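Local atomic coordinates of 6-phosphogluconate dehydrogenase (Decarboxylating) (Geobacter metallireducens, PDB entry 4E21), a protein that probably catalyses the oxidative decarboxylation of 6-phosphogluconate to ribulose 5-phosphate with NADP as coenzyme, a step of the pentose phosphate pathway. Residues I28-M33 with C48-L53; L79-V84 with L104-D109; T135-G140 with L154-E159. One frame throughout, in Å; residues are numbered along the deposited sequence.

Contact 1 of 3, residues I28-M33 with C48-L53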
loop_
_atom_site.group_PDB
_atom_site.type_symbol
_atom_site.label_atom_id
_atom_site.label_comp_id
_atom_site.label_asym_id
_atom_site.label_seq_id
_atom_site.Cartn_x
_atom_site.Cartn_y
_atom_site.Cartn_z
ATOM N N ILE B 28 22.196 14.903 -31.624
ATOM C CA ILE B 28 21.468 16.146 -31.398
ATOM C C ILE B 28 21.012 16.195 -29.957
ATOM O O ILE B 28 20.415 15.237 -29.467
ATOM C CB ILE B 28 20.202 16.259 -32.273
ATOM C CG1 ILE B 28 20.553 16.300 -33.758
ATOM C CG2 ILE B 28 19.390 17.482 -31.873
ATOM C CD1 ILE B 28 19.311 16.314 -34.664
ATOM N N GLY B 29 21.251 17.317 -29.286
ATOM C CA GLY B 29 20.935 17.436 -27.870
ATOM C C GLY B 29 22.216 17.277 -27.076
ATOM O O GLY B 29 22.703 16.158 -26.877
ATOM N N LEU B 30 22.770 18.405 -26.639
ATOM C CA LEU B 30 24.130 18.426 -26.120
ATOM C C LEU B 30 24.144 18.820 -24.655
ATOM O O LEU B 30 25.041 19.534 -24.201
ATOM C CB LEU B 30 25.003 19.383 -26.938
ATOM C CG LEU B 30 25.180 19.089 -28.425
ATOM C CD1 LEU B 30 26.297 19.951 -28.951
ATOM C CD2 LEU B 30 25.493 17.619 -28.666
ATOM N N GLY B 31 23.125 18.370 -23.930
ATOM C CA GLY B 31 23.140 18.425 -22.481
ATOM C C GLY B 31 24.123 17.402 -21.933
ATOM O O GLY B 31 24.856 16.737 -22.684
ATOM N N ARG B 32 24.128 17.262 -20.616
ATOM C CA ARG B 32 25.115 16.420 -19.953
ATOM C C ARG B 32 25.175 15.023 -20.570
ATOM O O ARG B 32 26.260 14.515 -20.879
ATOM C CB ARG B 32 24.830 16.361 -18.442
ATOM C CG ARG B 32 25.769 15.472 -17.648
ATOM C CD ARG B 32 27.232 15.874 -17.817
ATOM N NE ARG B 32 28.116 14.872 -17.215
ATOM C CZ ARG B 32 28.486 14.871 -15.934
ATOM N NH1 ARG B 32 28.062 15.838 -15.125
ATOM N NH2 ARG B 32 29.281 13.907 -15.461
HETATM N N MSE B 33 24.012 14.406 -20.755
HETATM C CA MSE B 33 23.954 13.036 -21.261
HETATM C C MSE B 33 24.438 12.923 -22.716
HETATM O O MSE B 33 25.248 12.043 -23.042
HETATM C CB MSE B 33 22.543 12.465 -21.105
HETATM C CG MSE B 33 22.122 12.197 -19.653
HETATM SE SE MSE B 33 23.226 10.802 -18.896
HETATM C CE MSE B 33 22.421 9.279 -19.817
ATOM N N CYS B 48 31.991 11.731 -34.473
ATOM C CA CYS B 48 30.749 12.382 -34.092
ATOM C C CYS B 48 30.615 13.772 -34.686
ATOM O O CYS B 48 31.594 14.514 -34.788
ATOM C CB CYS B 48 30.628 12.454 -32.568
ATOM S SG CYS B 48 30.761 10.848 -31.745
ATOM N N VAL B 49 29.392 14.115 -35.075
ATOM C CA VAL B 49 29.066 15.465 -35.482
ATOM C C VAL B 49 27.918 15.805 -34.578
ATOM O O VAL B 49 27.000 15.006 -34.454
ATOM C CB VAL B 49 28.566 15.543 -36.955
ATOM C CG1 VAL B 49 27.998 16.931 -37.253
ATOM C CG2 VAL B 49 29.660 15.165 -37.929
ATOM N N VAL B 50 27.958 16.972 -33.945
ATOM C CA VAL B 50 26.934 17.313 -32.969
ATOM C C VAL B 50 26.184 18.574 -33.339
ATOM O O VAL B 50 26.620 19.354 -34.186
ATOM C CB VAL B 50 27.514 17.456 -31.545
ATOM C CG1 VAL B 50 28.438 16.299 -31.261
ATOM C CG2 VAL B 50 28.247 18.794 -31.392
ATOM N N TYR B 51 25.046 18.769 -32.687
ATOM C CA TYR B 51 24.220 19.923 -32.956
ATOM C C TYR B 51 23.232 20.166 -31.812
ATOM O O TYR B 51 22.728 19.224 -31.194
ATOM C CB TYR B 51 23.471 19.755 -34.283
ATOM C CG TYR B 51 22.486 20.873 -34.511
ATOM C CD1 TYR B 51 22.924 22.156 -34.828
ATOM C CD2 TYR B 51 21.127 20.660 -34.364
ATOM C CE1 TYR B 51 22.019 23.193 -35.007
ATOM C CE2 TYR B 51 20.220 21.677 -34.552
ATOM C CZ TYR B 51 20.665 22.944 -34.870
ATOM O OH TYR B 51 19.745 23.956 -35.053
ATOM N N ASP B 52 22.948 21.433 -31.545
ATOM C CA ASP B 52 21.983 21.795 -30.527
ATOM C C ASP B 52 21.399 23.179 -30.826
ATOM O O ASP B 52 22.122 24.095 -31.227
ATOM C CB ASP B 52 22.639 21.758 -29.134
ATOM C CG ASP B 52 21.619 21.703 -28.002
ATOM O OD1 ASP B 52 20.910 22.707 -27.760
ATOM O OD2 ASP B 52 21.538 20.650 -27.336
ATOM N N LEU B 53 20.090 23.319 -30.630
ATOM C CA LEU B 53 19.418 24.601 -30.822
ATOM C C LEU B 53 20.142 25.707 -30.053
ATOM O O LEU B 53 20.083 26.878 -30.435
ATOM C CB LEU B 53 17.964 24.514 -30.357
ATOM C CG LEU B 53 16.882 25.041 -31.306
ATOM C CD1 LEU B 53 17.158 26.498 -31.719
ATOM C CD2 LEU B 53 16.741 24.128 -32.535
#
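The glycine-rich turn of a Rossmann beta-alpha-beta unit brings I28, G29 and L30 against V50, Y51 and D52. Strand 24-28 ends at I28, the turn leads through G31 into helix 32-43, and strand 47-51 returns parallel to the first, with I28 opposite Y51. G29, G31 and G34 fit the GxGxxG pattern, consistent with the NADP binding assigned to this family.

The last bond of the strand ladder runs from G29 N to Y51 O over 3.1 Å. The same oxygen receives a CA-H contact from I28 CA at 3.3 Å, so the last strand residue and the first of the turn meet one carbonyl. One residue further on, D52 takes over: its OD2 accepts from L30 N at 2.7 Å, using the anti lone pair, on the side away from OD1. With CG trans to its own backbone N (chi1 -162°), the carboxylate lies against the turn, OD2 only 3.3 Å from G29 CA, while OD1 turns to N54 N. At the backbone angles of G29 (phi 102°) a side chain would be driven into the carbonyl oxygen of I28.

The L30 side chain lies alongside D52, the two running in opposite directions, and reaches V50. Its isobutyl group meets V50 at about a right angle, CD1 pressed to 3.3 Å from V50 CG2 and CD2 resting 3.5 Å from V50 CB. V58 of helix 55-63 packs on L30 and D52, and L61 on V50.

Both carboxylate oxygens of D52 therefore accept backbone N-H groups, which holds the plane of the group in place. Its negative charge beside the L30 amide would probably polarise that peptide and help fix the turn ahead of the helix.

Contact 2 of 3, residues L79-V84 with L104-D109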
loop_
_atom_site.group_PDB
_atom_site.type_symbol
_atom_site.label_atom_id
_atom_site.label_comp_id
_atom_site.label_asym_id
_atom_site.label_seq_id
_atom_site.Cartn_x
_atom_site.Cartn_y
_atom_site.Cartn_z
ATOM N N LEU B 79 26.655 14.606 -42.474
ATOM C CA LEU B 79 26.544 13.173 -42.208
ATOM C C LEU B 79 26.381 12.381 -43.506
ATOM O O LEU B 79 25.398 12.547 -44.235
ATOM C CB LEU B 79 25.399 12.869 -41.235
ATOM C CG LEU B 79 25.555 13.380 -39.795
ATOM C CD1 LEU B 79 24.330 13.034 -39.002
ATOM C CD2 LEU B 79 26.800 12.840 -39.097
ATOM N N VAL B 80 27.359 11.524 -43.779
ATOM C CA VAL B 80 27.384 10.671 -44.967
ATOM C C VAL B 80 26.303 9.582 -44.907
ATOM O O VAL B 80 26.102 8.964 -43.876
ATOM C CB VAL B 80 28.803 10.050 -45.132
ATOM C CG1 VAL B 80 28.832 8.970 -46.223
ATOM C CG2 VAL B 80 29.828 11.142 -45.423
ATOM N N LYS B 81 25.595 9.357 -46.008
ATOM C CA LYS B 81 24.510 8.373 -46.041
ATOM C C LYS B 81 25.040 6.954 -46.197
ATOM O O LYS B 81 26.066 6.769 -46.837
ATOM C CB LYS B 81 23.556 8.701 -47.180
ATOM C CG LYS B 81 22.907 10.074 -47.050
ATOM C CD LYS B 81 21.997 10.382 -48.238
ATOM C CE LYS B 81 22.820 10.783 -49.476
ATOM N NZ LYS B 81 21.978 11.182 -50.617
ATOM N N PRO B 82 24.371 5.949 -45.580
ATOM C CA PRO B 82 23.212 6.050 -44.679
ATOM C C PRO B 82 23.630 6.682 -43.361
ATOM O O PRO B 82 24.689 6.365 -42.831
ATOM C CB PRO B 82 22.812 4.589 -44.416
ATOM C CG PRO B 82 23.725 3.732 -45.217
ATOM C CD PRO B 82 24.901 4.577 -45.628
ATOM N N ARG B 83 22.809 7.574 -42.838
ATOM C CA ARG B 83 23.170 8.294 -41.632
ATOM C C ARG B 83 22.788 7.525 -40.388
ATOM O O ARG B 83 21.878 6.701 -40.426
ATOM C CB ARG B 83 22.470 9.636 -41.603
ATOM C CG ARG B 83 22.837 10.511 -42.740
ATOM C CD ARG B 83 22.086 11.799 -42.620
ATOM N NE ARG B 83 22.458 12.747 -43.654
ATOM C CZ ARG B 83 21.792 12.914 -44.793
ATOM N NH1 ARG B 83 20.723 12.182 -45.060
ATOM N NH2 ARG B 83 22.200 13.825 -45.660
ATOM N N VAL B 84 23.507 7.796 -39.298
ATOM C CA VAL B 84 23.101 7.381 -37.956
ATOM C C VAL B 84 22.908 8.612 -37.065
ATOM O O VAL B 84 23.882 9.286 -36.707
ATOM C CB VAL B 84 24.119 6.451 -37.318
ATOM C CG1 VAL B 84 23.815 6.285 -35.796
ATOM C CG2 VAL B 84 24.079 5.121 -38.015
ATOM N N LEU B 104 15.297 16.452 -44.722
ATOM C CA LEU B 104 16.694 16.394 -45.150
ATOM C C LEU B 104 17.272 14.988 -45.083
ATOM O O LEU B 104 18.386 14.760 -45.539
ATOM C CB LEU B 104 17.593 17.324 -44.325
ATOM C CG LEU B 104 17.534 18.858 -44.444
ATOM C CD1 LEU B 104 16.689 19.292 -45.621
ATOM C CD2 LEU B 104 17.015 19.486 -43.125
ATOM N N LEU B 105 16.536 14.046 -44.501
ATOM C CA LEU B 105 17.065 12.690 -44.331
ATOM C C LEU B 105 16.714 11.839 -45.551
ATOM O O LEU B 105 15.995 12.286 -46.449
ATOM C CB LEU B 105 16.551 12.029 -43.040
ATOM C CG LEU B 105 16.952 12.654 -41.694
ATOM C CD1 LEU B 105 16.348 11.890 -40.512
ATOM C CD2 LEU B 105 18.457 12.728 -41.550
ATOM N N ALA B 106 17.211 10.609 -45.574
ATOM C CA ALA B 106 17.044 9.774 -46.750
ATOM C C ALA B 106 16.758 8.344 -46.351
ATOM O O ALA B 106 17.144 7.900 -45.261
ATOM C CB ALA B 106 18.302 9.845 -47.614
ATOM N N ALA B 107 16.086 7.620 -47.235
ATOM C CA ALA B 107 15.850 6.200 -47.039
ATOM C C ALA B 107 17.133 5.440 -46.628
ATOM O O ALA B 107 18.229 5.716 -47.114
ATOM C CB ALA B 107 15.197 5.582 -48.279
ATOM N N ASN B 108 16.978 4.504 -45.700
ATOM C CA ASN B 108 18.098 3.742 -45.139
ATOM C C ASN B 108 18.875 4.480 -44.047
ATOM O O ASN B 108 19.749 3.903 -43.410
ATOM C CB ASN B 108 19.021 3.193 -46.247
ATOM C CG ASN B 108 18.330 2.105 -47.100
ATOM O OD1 ASN B 108 17.300 1.528 -46.705
ATOM N ND2 ASN B 108 18.889 1.831 -48.267
ATOM N N ASP B 109 18.556 5.747 -43.816
ATOM C CA ASP B 109 19.015 6.398 -42.592
ATOM C C ASP B 109 18.372 5.748 -41.355
ATOM O O ASP B 109 17.284 5.162 -41.430
ATOM C CB ASP B 109 18.689 7.894 -42.589
ATOM C CG ASP B 109 19.596 8.702 -43.507
ATOM O OD1 ASP B 109 20.564 8.131 -44.069
ATOM O OD2 ASP B 109 19.336 9.922 -43.645
HETATM O O HOH W 1 19.747 13.478 -47.620
#
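R83 and D109 join two neighbouring loops at one end of the parallel strands of the Rossmann fold, each just ahead of a strand: R83 precedes strand 84-87 and D109 precedes strand 110-113. Before the arginine side chain begins, its backbone N already gives a straight bond to D109 OD1 (2.6 Å, 175°), reaching that oxygen from above the carboxylate plane.

From there the side chain of R83 travels over the aspartate. CB and CG each lie 3.5 Å from D109 OD1. From CG to NE the chain is extended, and CD lies near both D109 OD2 and L105 CD2, the latter at 3.9 Å. At the tip, NH1 forms a salt bridge to D109 OD2 (3.0 Å). The oxygen offers its syn lone pair and lies in the guanidinium plane, although the two flat groups stand 81° apart. NH1 also donates to a water, which in turn donates a hydrogen bond to L104 O at 2.8 Å, and NH2 is taken by C76 O of helix 72-78. CG of K81 sits over one face of the guanidinium, near its rim.

P82, behind a cis peptide, lays CB 3.3 Å from N108 O in the type II turn A106-D109. Across the mouth of that turn, A106 N donates to D109 OD2 at 3.0 Å, giving the oxygen that holds NH1 a second donor.

Contact 3 of 3, residues T135-G140 with L154-E159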
loop_
_atom_site.group_PDB
_atom_site.type_symbol
_atom_site.label_atom_id
_atom_site.label_comp_id
_atom_site.label_asym_id
_atom_site.label_seq_id
_atom_site.Cartn_x
_atom_site.Cartn_y
_atom_site.Cartn_z
ATOM N N THR B 135 14.648 4.048 -40.603
ATOM C CA THR B 135 14.452 3.130 -39.497
ATOM C C THR B 135 14.575 3.840 -38.150
ATOM O O THR B 135 15.599 4.460 -37.835
ATOM C CB THR B 135 15.342 1.883 -39.602
ATOM O OG1 THR B 135 15.125 1.262 -40.880
ATOM C CG2 THR B 135 14.976 0.892 -38.526
ATOM N N TYR B 136 13.499 3.778 -37.379
ATOM C CA TYR B 136 13.445 4.478 -36.093
ATOM C C TYR B 136 13.710 3.539 -34.903
ATOM O O TYR B 136 12.962 2.581 -34.679
ATOM C CB TYR B 136 12.095 5.182 -35.937
ATOM C CG TYR B 136 12.026 6.181 -34.793
ATOM C CD1 TYR B 136 12.595 7.451 -34.914
ATOM C CD2 TYR B 136 11.360 5.872 -33.605
ATOM C CE1 TYR B 136 12.516 8.374 -33.881
ATOM C CE2 TYR B 136 11.280 6.791 -32.573
ATOM C CZ TYR B 136 11.860 8.038 -32.723
ATOM O OH TYR B 136 11.795 8.955 -31.707
ATOM N N VAL B 137 14.772 3.834 -34.150
ATOM C CA VAL B 137 15.226 2.991 -33.041
ATOM C C VAL B 137 15.091 3.676 -31.672
ATOM O O VAL B 137 15.562 4.803 -31.486
ATOM C CB VAL B 137 16.682 2.550 -33.269
ATOM C CG1 VAL B 137 17.149 1.625 -32.160
ATOM C CG2 VAL B 137 16.802 1.852 -34.609
ATOM N N ASP B 138 14.427 3.004 -30.723
ATOM C CA ASP B 138 14.291 3.542 -29.365
ATOM C C ASP B 138 15.318 2.934 -28.420
ATOM O O ASP B 138 15.514 1.718 -28.377
ATOM C CB ASP B 138 12.856 3.423 -28.807
ATOM C CG ASP B 138 12.301 1.994 -28.859
ATOM O OD1 ASP B 138 11.935 1.511 -29.953
ATOM O OD2 ASP B 138 12.200 1.357 -27.796
ATOM N N VAL B 139 16.013 3.793 -27.694
ATOM C CA VAL B 139 16.979 3.326 -26.719
ATOM C C VAL B 139 16.671 3.928 -25.359
ATOM O O VAL B 139 16.664 5.145 -25.196
ATOM C CB VAL B 139 18.451 3.629 -27.135
ATOM C CG1 VAL B 139 19.421 3.254 -26.015
ATOM C CG2 VAL B 139 18.816 2.871 -28.398
ATOM N N GLY B 140 16.357 3.070 -24.397
ATOM C CA GLY B 140 16.280 3.491 -23.017
ATOM C C GLY B 140 17.675 3.344 -22.455
ATOM O O GLY B 140 18.268 2.262 -22.512
ATOM N N LEU B 154 21.845 -0.270 -21.886
ATOM C CA LEU B 154 21.053 0.132 -23.060
ATOM C C LEU B 154 19.968 -0.878 -23.387
ATOM O O LEU B 154 20.231 -2.079 -23.564
ATOM C CB LEU B 154 21.940 0.304 -24.294
ATOM C CG LEU B 154 23.045 1.349 -24.183
ATOM C CD1 LEU B 154 23.805 1.481 -25.504
ATOM C CD2 LEU B 154 22.465 2.678 -23.774
HETATM N N MSE B 155 18.745 -0.383 -23.455
HETATM C CA MSE B 155 17.603 -1.220 -23.741
HETATM C C MSE B 155 17.001 -0.724 -25.053
HETATM O O MSE B 155 16.545 0.424 -25.156
HETATM C CB MSE B 155 16.611 -1.146 -22.576
HETATM C CG MSE B 155 17.173 -1.740 -21.263
HETATM SE SE MSE B 155 16.534 -0.735 -19.728
HETATM C CE MSE B 155 18.090 0.402 -19.386
ATOM N N ILE B 156 17.025 -1.602 -26.057
ATOM C CA ILE B 156 16.877 -1.205 -27.455
ATOM C C ILE B 156 15.656 -1.839 -28.105
ATOM O O ILE B 156 15.465 -3.055 -28.023
ATOM C CB ILE B 156 18.147 -1.585 -28.240
ATOM C CG1 ILE B 156 19.401 -1.120 -27.476
ATOM C CG2 ILE B 156 18.104 -1.018 -29.660
ATOM C CD1 ILE B 156 20.703 -1.812 -27.915
ATOM N N GLY B 157 14.811 -1.009 -28.714
ATOM C CA GLY B 157 13.680 -1.497 -29.493
ATOM C C GLY B 157 13.747 -1.048 -30.952
ATOM O O GLY B 157 14.268 0.028 -31.263
ATOM N N GLY B 158 13.200 -1.859 -31.854
ATOM C CA GLY B 158 13.145 -1.500 -33.265
ATOM C C GLY B 158 13.519 -2.649 -34.178
ATOM O O GLY B 158 13.684 -3.771 -33.711
ATOM N N GLU B 159 13.654 -2.383 -35.476
ATOM C CA GLU B 159 13.911 -3.452 -36.444
ATOM C C GLU B 159 15.264 -4.138 -36.257
ATOM O O GLU B 159 16.275 -3.489 -36.001
ATOM C CB GLU B 159 13.823 -2.908 -37.868
ATOM C CG GLU B 159 12.405 -2.649 -38.359
ATOM C CD GLU B 159 12.393 -1.810 -39.621
ATOM O OE1 GLU B 159 13.420 -1.826 -40.352
ATOM O OE2 GLU B 159 11.376 -1.120 -39.874
HETATM O O HOH W 2 12.480 0.234 -35.930
#
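An antiparallel strand pair, D138 to G140 against M155 to G157, attaches strand 153-157 to the edge of the parallel run formed by the preceding strands. Four backbone bonds close it: D138 N to G157 O, G157 N to D138 O, and a reciprocal pair between G140 and M155. Past the strand end, a water takes over, donating to Y136 O (2.7 Å) and accepting from E159 N.

V137, V139, L154 and I156 share one face. CG1 of V137 touches I156 CG2, and CG1 of V139 touches L154 CD2, both at 3.8 Å. F170 of helix 167-173 packs on V139, L154 and I156, and A162 of helix 160-165 on V137.

D138 lies on the other face. Its CG lies between its own N and carbonyl carbon (chi1 54°), which swings the carboxylate over G157, with OD2 3.6 Å from G157 CA, where a CB would collide with it. OD1 lies 3.1 Å from G157 O, an acceptor like itself, yet OD1 is paid for by G204 N and OD2 by H207 N, at the start of helix 205-232. With an alanine here, the amides of G204 and H207 would probably be left without their carboxylate and a gap would open over G157.

Selenomethionine M155, on that same face, packs on W269 of the second subunit. An antiparallel strand added to a Rossmann core in this way is characteristic of the coenzyme domain of the 6-phosphogluconate dehydrogenase family.

Overall arrangement
The three contacts follow one another along the chain, each closing before the next opens, within the NAD-binding domain, and they spread over one mixed sheet. Contact 1 lies at the margin formed by strands 47-51 and 24-28; contact 3 joins strand 135-142 to 153-157 on the far side of the parallel run; contact 2 sits in the loops that feed the intervening strands 84-87 and 110-113. Centres are 17 to 19 Å apart. V49 CG2 meets L79 CD2 at 3.9 Å between contacts 1 and 2, and T135 N lies 3.0 Å from D109 O, probably hydrogen-bonded, between contacts 2 and 3. The probable coenzyme-binding turn and the added antiparallel strand thus share a continuous framework.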